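Local coordinates for protein inositol dehydrogenase (Lactobacillus casei, PDB 4MKX) that probably oxidises scyllo-inositol with NAD as cofactor, as a dehydrogenase of the Gfo/Idh/MocA family, at residues K44-T49 and V65-E70; F143-R148 and F303-L308; E210-W215 and I350-S355. All blocks are in the same frame, centred on the assembly; numbering follows the deposited sequence.

Interaction 1 (K44-T49 and V65-E70)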
loop_
_atom_site.group_PDB
_atom_site.type_symbol
_atom_site.label_atom_id
_atom_site.label_comp_id
_atom_site.label_asym_id
_atom_site.label_seq_id
_atom_site.Cartn_x
_atom_site.Cartn_y
_atom_site.Cartn_z
ATOM N N LYS A 44 -34.112 -17.562 -16.688
ATOM C CA LYS A 44 -34.264 -18.934 -16.259
ATOM C C LYS A 44 -33.316 -19.785 -17.083
ATOM O O LYS A 44 -33.256 -19.629 -18.302
ATOM C CB LYS A 44 -35.704 -19.371 -16.520
ATOM C CG LYS A 44 -35.988 -20.826 -16.243
ATOM C CD LYS A 44 -37.459 -21.119 -16.504
ATOM C CE LYS A 44 -37.771 -22.601 -16.364
ATOM N NZ LYS A 44 -37.324 -23.141 -15.053
ATOM N N LEU A 45 -32.569 -20.673 -16.434
ATOM C CA LEU A 45 -31.770 -21.636 -17.187
ATOM C C LEU A 45 -32.675 -22.805 -17.547
ATOM O O LEU A 45 -33.005 -23.635 -16.698
ATOM C CB LEU A 45 -30.552 -22.110 -16.392
ATOM C CG LEU A 45 -29.532 -22.895 -17.224
ATOM C CD1 LEU A 45 -28.897 -22.000 -18.262
ATOM C CD2 LEU A 45 -28.476 -23.514 -16.339
ATOM N N GLN A 46 -33.073 -22.851 -18.811
ATOM C CA GLN A 46 -34.106 -23.767 -19.280
ATOM C C GLN A 46 -33.517 -25.044 -19.865
ATOM O O GLN A 46 -34.046 -26.142 -19.663
ATOM C CB GLN A 46 -34.952 -23.063 -20.337
ATOM C CG GLN A 46 -35.922 -23.982 -21.064
ATOM C CD GLN A 46 -37.122 -24.364 -20.217
ATOM O OE1 GLN A 46 -37.327 -23.829 -19.128
ATOM N NE2 GLN A 46 -37.925 -25.290 -20.724
ATOM N N ALA A 47 -32.411 -24.901 -20.589
ATOM C CA ALA A 47 -31.850 -26.030 -21.318
ATOM C C ALA A 47 -30.330 -26.034 -21.251
ATOM O O ALA A 47 -29.703 -24.984 -21.080
ATOM C CB ALA A 47 -32.306 -25.994 -22.763
ATOM N N ALA A 48 -29.742 -27.222 -21.375
ATOM C CA ALA A 48 -28.292 -27.374 -21.425
ATOM C C ALA A 48 -27.932 -28.399 -22.495
ATOM O O ALA A 48 -28.663 -29.378 -22.691
ATOM C CB ALA A 48 -27.747 -27.807 -20.074
ATOM N N THR A 49 -26.822 -28.161 -23.193
ATOM C CA THR A 49 -26.288 -29.116 -24.168
ATOM C C THR A 49 -24.893 -29.537 -23.747
ATOM O O THR A 49 -24.057 -28.691 -23.433
ATOM C CB THR A 49 -26.180 -28.497 -25.569
ATOM O OG1 THR A 49 -27.487 -28.212 -26.072
ATOM C CG2 THR A 49 -25.469 -29.448 -26.541
ATOM N N VAL A 65 -32.368 -27.857 -14.384
ATOM C CA VAL A 65 -32.591 -27.612 -15.801
ATOM C C VAL A 65 -33.602 -28.634 -16.321
ATOM O O VAL A 65 -33.474 -29.828 -16.052
ATOM C CB VAL A 65 -31.273 -27.718 -16.589
ATOM C CG1 VAL A 65 -31.538 -27.861 -18.075
ATOM C CG2 VAL A 65 -30.408 -26.501 -16.319
ATOM N N GLU A 66 -34.598 -28.161 -17.060
ATOM C CA GLU A 66 -35.675 -29.026 -17.542
ATOM C C GLU A 66 -35.341 -29.845 -18.793
ATOM O O GLU A 66 -35.645 -31.038 -18.856
ATOM C CB GLU A 66 -36.941 -28.203 -17.766
ATOM C CG GLU A 66 -37.574 -27.740 -16.465
ATOM C CD GLU A 66 -38.691 -26.743 -16.677
ATOM O OE1 GLU A 66 -39.309 -26.758 -17.765
ATOM O OE2 GLU A 66 -38.945 -25.941 -15.751
ATOM N N GLU A 67 -34.723 -29.211 -19.786
ATOM C CA GLU A 67 -34.443 -29.880 -21.057
ATOM C C GLU A 67 -32.945 -30.084 -21.265
ATOM O O GLU A 67 -32.188 -29.120 -21.277
ATOM C CB GLU A 67 -34.998 -29.050 -22.213
ATOM C CG GLU A 67 -36.462 -28.680 -22.090
ATOM C CD GLU A 67 -36.937 -27.820 -23.240
ATOM O OE1 GLU A 67 -37.181 -28.371 -24.334
ATOM O OE2 GLU A 67 -37.074 -26.592 -23.055
ATOM N N VAL A 68 -32.509 -31.330 -21.419
ATOM C CA VAL A 68 -31.106 -31.590 -21.735
ATOM C C VAL A 68 -30.958 -32.138 -23.159
ATOM O O VAL A 68 -31.855 -32.817 -23.673
ATOM C CB VAL A 68 -30.436 -32.531 -20.713
ATOM C CG1 VAL A 68 -30.253 -31.823 -19.371
ATOM C CG2 VAL A 68 -31.249 -33.796 -20.540
ATOM N N PHE A 69 -29.832 -31.817 -23.792
ATOM C CA PHE A 69 -29.573 -32.217 -25.173
ATOM C C PHE A 69 -28.134 -32.689 -25.333
ATOM O O PHE A 69 -27.240 -32.251 -24.603
ATOM C CB PHE A 69 -29.845 -31.053 -26.124
ATOM C CG PHE A 69 -31.269 -30.573 -26.103
ATOM C CD1 PHE A 69 -31.687 -29.622 -25.176
ATOM C CD2 PHE A 69 -32.195 -31.083 -27.001
ATOM C CE1 PHE A 69 -33.001 -29.183 -25.156
ATOM C CE2 PHE A 69 -33.509 -30.650 -26.992
ATOM C CZ PHE A 69 -33.917 -29.701 -26.067
ATOM N N GLU A 70 -27.921 -33.591 -26.286
ATOM C CA GLU A 70 -26.586 -34.074 -26.618
ATOM C C GLU A 70 -26.050 -33.318 -27.828
ATOM O O GLU A 70 -24.852 -33.353 -28.114
ATOM C CB GLU A 70 -26.615 -35.576 -26.920
ATOM C CG GLU A 70 -26.871 -36.476 -25.717
ATOM C CD GLU A 70 -28.331 -36.526 -25.299
ATOM O OE1 GLU A 70 -29.220 -36.422 -26.178
ATOM O OE2 GLU A 70 -28.590 -36.676 -24.082
#
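Q46 and E67 meet through a side-chain hydrogen bond that supplements the backbone pairing of two parallel strands. Q46 NE2 donates to E67 OE2 over 2.8 Å, almost straight at 169°; the acceptor lies in the amide plane of Q46, whereas the amide reaches the carboxylate on its anti side, the two planes 74° apart. The Q46 chain leaves the strand with CG anti to the backbone N and then bends at chi2 (75°), which carries the amide back to the neighbouring strand. E67 OE2 also accepts from the backbone N of D80, so two donors grip this one oxygen.

Among the backbone bonds, Q46 O takes E67 N at 3.1 Å and, weakly, E66 N. Further along, A48 is gripped on both its polar atoms: its N donates to E67 O at 3.1 Å and its O accepts from F69 N at 2.9 Å. CA-H...O contacts from A47, V68 and T49 fill in between these bonds.

The charged pair is looser. K44 NZ and E66 OE2 form a weak salt bridge at 3.3 Å, their side chains crossing near a right angle.

Apolar contacts complete the pairing. L45 CD2 meets V65 CG2 at 3.6 Å, while V65 CG1 has A48 CB as its apolar partner at 4.3 Å and also packs in van der Waals contact with Q46 O. On the face shared by A47, E67, T49 and F69, A47 CB approaches the edge of the F69 ring at CE1 (4.0 Å).

This is the strand pairing of a beta-alpha-beta crossover in the Rossmann fold. Helix 53-63 connects the strands and packs on L45 and V68, helix 72-78 covers A47, T49 and F69 through M75, and strand 18-23 flanks strand 43-49 on its other side.

Interaction 2 (F143-R148 and F303-L308)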
loop_
_atom_site.group_PDB
_atom_site.type_symbol
_atom_site.label_atom_id
_atom_site.label_comp_id
_atom_site.label_asym_id
_atom_site.label_seq_id
_atom_site.Cartn_x
_atom_site.Cartn_y
_atom_site.Cartn_z
ATOM N N PHE A 143 -17.026 -5.021 -17.826
ATOM C CA PHE A 143 -18.055 -4.912 -16.791
ATOM C C PHE A 143 -17.511 -4.913 -15.376
ATOM O O PHE A 143 -18.268 -4.813 -14.416
ATOM C CB PHE A 143 -19.077 -6.038 -16.955
ATOM C CG PHE A 143 -19.869 -5.917 -18.212
ATOM C CD1 PHE A 143 -19.399 -6.468 -19.390
ATOM C CD2 PHE A 143 -21.066 -5.219 -18.219
ATOM C CE1 PHE A 143 -20.122 -6.344 -20.560
ATOM C CE2 PHE A 143 -21.788 -5.090 -19.388
ATOM C CZ PHE A 143 -21.311 -5.652 -20.553
ATOM N N ASP A 144 -16.196 -4.994 -15.249
ATOM C CA ASP A 144 -15.570 -5.032 -13.937
ATOM C C ASP A 144 -15.567 -3.636 -13.325
ATOM O O ASP A 144 -15.253 -2.665 -14.019
ATOM C CB ASP A 144 -14.125 -5.523 -14.090
ATOM C CG ASP A 144 -13.363 -5.480 -12.796
ATOM O OD1 ASP A 144 -13.623 -6.322 -11.908
ATOM O OD2 ASP A 144 -12.484 -4.611 -12.649
ATOM N N ASP A 145 -15.917 -3.542 -12.039
ATOM C CA ASP A 145 -16.042 -2.250 -11.380
ATOM C C ASP A 145 -14.763 -1.427 -11.443
ATOM O O ASP A 145 -14.825 -0.226 -11.671
ATOM C CB ASP A 145 -16.495 -2.407 -9.929
ATOM C CG ASP A 145 -17.978 -2.713 -9.804
ATOM O OD1 ASP A 145 -18.748 -2.445 -10.757
ATOM O OD2 ASP A 145 -18.371 -3.198 -8.723
ATOM N N SER A 146 -13.604 -2.058 -11.260
ATOM C CA SER A 146 -12.357 -1.286 -11.256
ATOM C C SER A 146 -11.990 -0.794 -12.662
ATOM O O SER A 146 -11.560 0.351 -12.843
ATOM C CB SER A 146 -11.200 -2.067 -10.599
ATOM O OG SER A 146 -11.483 -2.290 -9.225
ATOM N N TYR A 147 -12.150 -1.650 -13.663
ATOM C CA TYR A 147 -11.917 -1.243 -15.045
ATOM C C TYR A 147 -12.870 -0.126 -15.461
ATOM O O TYR A 147 -12.451 0.812 -16.144
ATOM C CB TYR A 147 -12.039 -2.426 -16.020
ATOM C CG TYR A 147 -10.760 -3.238 -16.117
ATOM C CD1 TYR A 147 -9.727 -2.850 -16.958
ATOM C CD2 TYR A 147 -10.575 -4.366 -15.326
ATOM C CE1 TYR A 147 -8.550 -3.582 -17.030
ATOM C CE2 TYR A 147 -9.401 -5.092 -15.380
ATOM C CZ TYR A 147 -8.391 -4.703 -16.239
ATOM O OH TYR A 147 -7.214 -5.432 -16.302
ATOM N N ARG A 148 -14.132 -0.228 -15.057
ATOM C CA ARG A 148 -15.117 0.804 -15.385
ATOM C C ARG A 148 -14.788 2.132 -14.723
ATOM O O ARG A 148 -14.955 3.186 -15.335
ATOM C CB ARG A 148 -16.546 0.362 -15.028
ATOM C CG ARG A 148 -17.118 -0.612 -16.048
ATOM C CD ARG A 148 -18.623 -0.881 -15.846
ATOM N NE ARG A 148 -18.912 -1.487 -14.546
ATOM C CZ ARG A 148 -19.955 -2.277 -14.283
ATOM N NH1 ARG A 148 -20.833 -2.589 -15.230
ATOM N NH2 ARG A 148 -20.119 -2.769 -13.064
ATOM N N PHE A 303 -12.917 -12.186 -10.965
ATOM C CA PHE A 303 -13.897 -11.589 -11.856
ATOM C C PHE A 303 -15.323 -12.013 -11.592
ATOM O O PHE A 303 -16.181 -11.876 -12.459
ATOM C CB PHE A 303 -13.500 -11.804 -13.330
ATOM C CG PHE A 303 -12.322 -10.968 -13.756
ATOM C CD1 PHE A 303 -12.425 -9.581 -13.786
ATOM C CD2 PHE A 303 -11.111 -11.563 -14.106
ATOM C CE1 PHE A 303 -11.342 -8.792 -14.164
ATOM C CE2 PHE A 303 -10.030 -10.786 -14.486
ATOM C CZ PHE A 303 -10.135 -9.396 -14.507
ATOM N N ALA A 304 -15.589 -12.465 -10.369
ATOM C CA ALA A 304 -16.943 -12.882 -10.008
ATOM C C ALA A 304 -17.997 -11.829 -10.315
ATOM O O ALA A 304 -19.046 -12.132 -10.899
ATOM C CB ALA A 304 -16.989 -13.268 -8.532
ATOM N N GLN A 305 -17.732 -10.597 -9.893
ATOM C CA GLN A 305 -18.652 -9.487 -10.116
ATOM C C GLN A 305 -18.839 -9.189 -11.592
ATOM O O GLN A 305 -19.964 -8.952 -12.039
ATOM C CB GLN A 305 -18.144 -8.232 -9.381
ATOM C CG GLN A 305 -18.932 -6.958 -9.711
ATOM C CD GLN A 305 -18.273 -6.127 -10.803
ATOM O OE1 GLN A 305 -17.087 -5.790 -10.720
ATOM N NE2 GLN A 305 -19.037 -5.811 -11.844
ATOM N N ALA A 306 -17.748 -9.221 -12.348
ATOM C CA ALA A 306 -17.811 -8.912 -13.776
ATOM C C ALA A 306 -18.642 -9.931 -14.544
ATOM O O ALA A 306 -19.358 -9.573 -15.475
ATOM C CB ALA A 306 -16.414 -8.833 -14.363
ATOM N N PHE A 307 -18.529 -11.202 -14.173
ATOM C CA PHE A 307 -19.344 -12.228 -14.824
ATOM C C PHE A 307 -20.833 -11.977 -14.593
ATOM O O PHE A 307 -21.625 -12.025 -15.535
ATOM C CB PHE A 307 -18.966 -13.635 -14.338
ATOM C CG PHE A 307 -17.642 -14.109 -14.841
ATOM C CD1 PHE A 307 -17.319 -14.013 -16.197
ATOM C CD2 PHE A 307 -16.699 -14.637 -13.966
ATOM C CE1 PHE A 307 -16.079 -14.453 -16.666
ATOM C CE2 PHE A 307 -15.464 -15.076 -14.428
ATOM C CZ PHE A 307 -15.151 -14.978 -15.782
ATOM N N LEU A 308 -21.217 -11.733 -13.342
ATOM C CA LEU A 308 -22.612 -11.452 -13.017
ATOM C C LEU A 308 -23.116 -10.221 -13.763
ATOM O O LEU A 308 -24.212 -10.238 -14.314
ATOM C CB LEU A 308 -22.784 -11.265 -11.501
ATOM C CG LEU A 308 -22.807 -12.556 -10.690
ATOM C CD1 LEU A 308 -22.480 -12.289 -9.221
ATOM C CD2 LEU A 308 -24.178 -13.220 -10.823
HETATM O O HOH W 1 -15.079 -8.593 -11.152
#
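Q305 reaches from the first turn of helix 304-319 to the start of helix 145-155, and its side chain carries most of the polar contact. Its CB points toward the 143-148 segment; CG stands anti to the backbone N (chi1 172°) and comes to 3.9 Å from D145 OD2. A bend at chi2 then lays the amide over the D145 carboxylate, the two flat groups stacked with planes 10° apart and Q305 CD 3.6 Å from D145 CG. At the tip the branches divide. OE1 accepts from D145 N at 2.9 Å, the donor tilted 19° from the carbonyl plane, while NE2 donates to F143 O, also at 2.9 Å, with that oxygen close to the amide plane. NE2 has a further partner in S309 OG, one turn along its own helix.

Around this clamp, D144 serves as N-cap: its OD2 accepts from Y147 N and, weakly, from S146 N. Its other oxygen, OD1, is bound by R302 in a salt bridge and by a water that accepts from A306 N and bridges to OD1, joining the two helix starts. A306 CB packs on D144 CA at 3.9 Å, and F303 brings its ring edge near Y147 CE2. R148 NH2 forms a salt bridge with D145 OD1 at 2.7 Å, which keeps the guanidinium beside the carboxylate, one face over F143 O. S146 OG bonds L282 N of a neighbouring subunit.

The chemistry implies that one amide, using both its donor and its acceptor, reads the backbone where a helix begins. OE1 serves D145 N in the first turn, and NE2 takes the carbonyl of F143 just before the cap. Both ends engaged, the amide orientation is fixed, and the R148 charge, in line with D145 OD1, would probably stabilise the carboxylate on which the amide is stacked.

Interaction 3 (E210-W215 and I350-S355)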
loop_
_atom_site.group_PDB
_atom_site.type_symbol
_atom_site.label_atom_id
_atom_site.label_comp_id
_atom_site.label_asym_id
_atom_site.label_seq_id
_atom_site.Cartn_x
_atom_site.Cartn_y
_atom_site.Cartn_z
ATOM N N GLU A 210 -6.644 1.117 -33.210
ATOM C CA GLU A 210 -6.271 -0.253 -33.585
ATOM C C GLU A 210 -4.763 -0.483 -33.434
ATOM O O GLU A 210 -3.986 0.468 -33.398
ATOM C CB GLU A 210 -6.650 -0.584 -35.033
ATOM C CG GLU A 210 -8.140 -0.536 -35.362
ATOM C CD GLU A 210 -8.998 -1.336 -34.409
ATOM O OE1 GLU A 210 -8.641 -2.496 -34.083
ATOM O OE2 GLU A 210 -10.058 -0.801 -34.005
ATOM N N ILE A 211 -4.370 -1.753 -33.368
ATOM C CA ILE A 211 -2.954 -2.128 -33.251
ATOM C C ILE A 211 -2.339 -2.282 -34.643
ATOM O O ILE A 211 -2.887 -2.992 -35.490
ATOM C CB ILE A 211 -2.793 -3.444 -32.471
ATOM C CG1 ILE A 211 -3.341 -3.280 -31.044
ATOM C CG2 ILE A 211 -1.331 -3.881 -32.439
ATOM C CD1 ILE A 211 -3.873 -4.555 -30.431
ATOM N N ASP A 212 -1.195 -1.631 -34.865
ATOM C CA ASP A 212 -0.554 -1.624 -36.183
ATOM C C ASP A 212 0.484 -2.728 -36.325
ATOM O O ASP A 212 0.339 -3.625 -37.146
ATOM C CB ASP A 212 0.084 -0.264 -36.465
ATOM C CG ASP A 212 0.654 -0.166 -37.876
ATOM O OD1 ASP A 212 0.128 -0.849 -38.780
ATOM O OD2 ASP A 212 1.619 0.594 -38.073
ATOM N N LYS A 213 1.551 -2.667 -35.532
ATOM C CA LYS A 213 2.557 -3.710 -35.633
ATOM C C LYS A 213 3.017 -4.183 -34.268
ATOM O O LYS A 213 2.925 -3.444 -33.292
ATOM C CB LYS A 213 3.741 -3.271 -36.497
ATOM C CG LYS A 213 4.377 -1.978 -36.075
ATOM C CD LYS A 213 5.503 -1.596 -37.041
ATOM C CE LYS A 213 4.951 -1.107 -38.361
ATOM N NZ LYS A 213 6.022 -0.901 -39.376
ATOM N N VAL A 214 3.473 -5.427 -34.218
ATOM C CA VAL A 214 3.811 -6.087 -32.964
ATOM C C VAL A 214 5.088 -6.905 -33.095
ATOM O O VAL A 214 5.452 -7.366 -34.183
ATOM C CB VAL A 214 2.685 -7.052 -32.514
ATOM C CG1 VAL A 214 1.353 -6.325 -32.417
ATOM C CG2 VAL A 214 2.562 -8.223 -33.471
ATOM N N TRP A 215 5.782 -7.070 -31.976
ATOM C CA TRP A 215 6.849 -8.053 -31.870
ATOM C C TRP A 215 6.588 -8.764 -30.559
ATOM O O TRP A 215 6.188 -8.130 -29.589
ATOM C CB TRP A 215 8.228 -7.377 -31.851
ATOM C CG TRP A 215 9.391 -8.338 -31.772
ATOM C CD1 TRP A 215 9.506 -9.551 -32.397
ATOM C CD2 TRP A 215 10.602 -8.156 -31.026
ATOM N NE1 TRP A 215 10.713 -10.130 -32.085
ATOM C CE2 TRP A 215 11.397 -9.303 -31.231
ATOM C CE3 TRP A 215 11.080 -7.142 -30.193
ATOM C CZ2 TRP A 215 12.660 -9.451 -30.651
ATOM C CZ3 TRP A 215 12.335 -7.289 -29.612
ATOM C CH2 TRP A 215 13.111 -8.438 -29.845
ATOM N N ILE A 350 9.007 -8.395 -36.453
ATOM C CA ILE A 350 7.868 -7.492 -36.385
ATOM C C ILE A 350 6.816 -7.919 -37.410
ATOM O O ILE A 350 7.140 -8.195 -38.569
ATOM C CB ILE A 350 8.312 -6.039 -36.631
ATOM C CG1 ILE A 350 9.210 -5.557 -35.485
ATOM C CG2 ILE A 350 7.122 -5.117 -36.737
ATOM C CD1 ILE A 350 10.047 -4.358 -35.860
ATOM N N VAL A 351 5.565 -8.005 -36.974
ATOM C CA VAL A 351 4.466 -8.385 -37.863
ATOM C C VAL A 351 3.434 -7.260 -37.904
ATOM O O VAL A 351 3.110 -6.679 -36.868
ATOM C CB VAL A 351 3.827 -9.688 -37.388
ATOM C CG1 VAL A 351 2.554 -9.995 -38.176
ATOM C CG2 VAL A 351 4.813 -10.823 -37.525
ATOM N N GLN A 352 2.922 -6.938 -39.096
ATOM C CA GLN A 352 1.854 -5.950 -39.222
ATOM C C GLN A 352 0.529 -6.678 -39.086
ATOM O O GLN A 352 0.308 -7.687 -39.753
ATOM C CB GLN A 352 1.918 -5.218 -40.571
ATOM C CG GLN A 352 3.185 -4.380 -40.767
ATOM C CD GLN A 352 2.891 -2.947 -41.196
ATOM O OE1 GLN A 352 1.948 -2.320 -40.712
ATOM N NE2 GLN A 352 3.701 -2.427 -42.113
ATOM N N VAL A 353 -0.336 -6.179 -38.212
ATOM C CA VAL A 353 -1.574 -6.871 -37.872
ATOM C C VAL A 353 -2.518 -6.987 -39.076
ATOM O O VAL A 353 -3.134 -8.028 -39.291
ATOM C CB VAL A 353 -2.299 -6.182 -36.713
ATOM C CG1 VAL A 353 -3.621 -6.867 -36.431
ATOM C CG2 VAL A 353 -1.434 -6.206 -35.462
ATOM N N ALA A 354 -2.603 -5.924 -39.868
ATOM C CA ALA A 354 -3.540 -5.891 -40.995
ATOM C C ALA A 354 -3.216 -6.905 -42.094
ATOM O O ALA A 354 -4.010 -7.080 -43.026
ATOM C CB ALA A 354 -3.618 -4.484 -41.577
ATOM N N SER A 355 -2.068 -7.572 -41.992
ATOM C CA SER A 355 -1.633 -8.518 -43.022
ATOM C C SER A 355 -1.930 -9.984 -42.676
ATOM O O SER A 355 -2.202 -10.335 -41.518
ATOM C CB SER A 355 -0.141 -8.353 -43.305
ATOM O OG SER A 355 0.630 -8.991 -42.303
HETATM O O HOH W 2 -1.483 -3.347 -39.387
#
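I211 and V353 cross obliquely, meeting through their CG2 methyls at 3.8 Å, while V214 comes to V353 at about a right angle, its CG1 touching the same CG2 at 4.1 Å. V353 thus turns one branch to two residues of the opposing strand. The torsion explains this: CG1 is anti to the backbone N (chi1 177°), and CG2, beside that N, is the branch presented to I211 and V214. On the other face, K213 and Q352 run side by side, pointing the same way, and K213 CB and CD each pass 3.9 Å from I350 CG2. I350 also sets CG1 against W215 CB.

Strand 351-352 is the short outermost strand, within the chain, of the mixed sheet in the C-terminal domain, antiparallel to strand 211-219. V214 and V351 are its hydrogen-bonded pair, with V351 N donating to V214 O at 2.9 Å and V214 N to V351 O at 3.0 Å. Beyond them V353 N meets D212 O in a nearly straight bond (2.8 Å, 173°), and a water links that oxygen to A354 N. D212 and K213 form a classic beta bulge opposite Q240 on the next strand. Helix 328-347 lies under V214, V351 and V353, and W215 of a neighbouring subunit packs on K213, W215 and I350.

Overall arrangement
The three contacts show local and long-range pairing within one two-domain chain. Interaction 1 comes first along the chain and is local, pairing strands at one margin of the parallel Rossmann sheet. Interactions 2 and 3 follow, and their segments alternate in sequence: 143-148, 210-215, 303-308, 350-355. Each therefore brings a late part of the chain back to an earlier one, interaction 2 between helix starts and interaction 3 at the edge of the mixed sheet. Centres of interactions 1 and 3 are about 42 Å apart, on opposite sides of the chain's centre. Interaction 2 lies about 27 Å from the first and about 29 Å from the third, centre to centre, and none touches another.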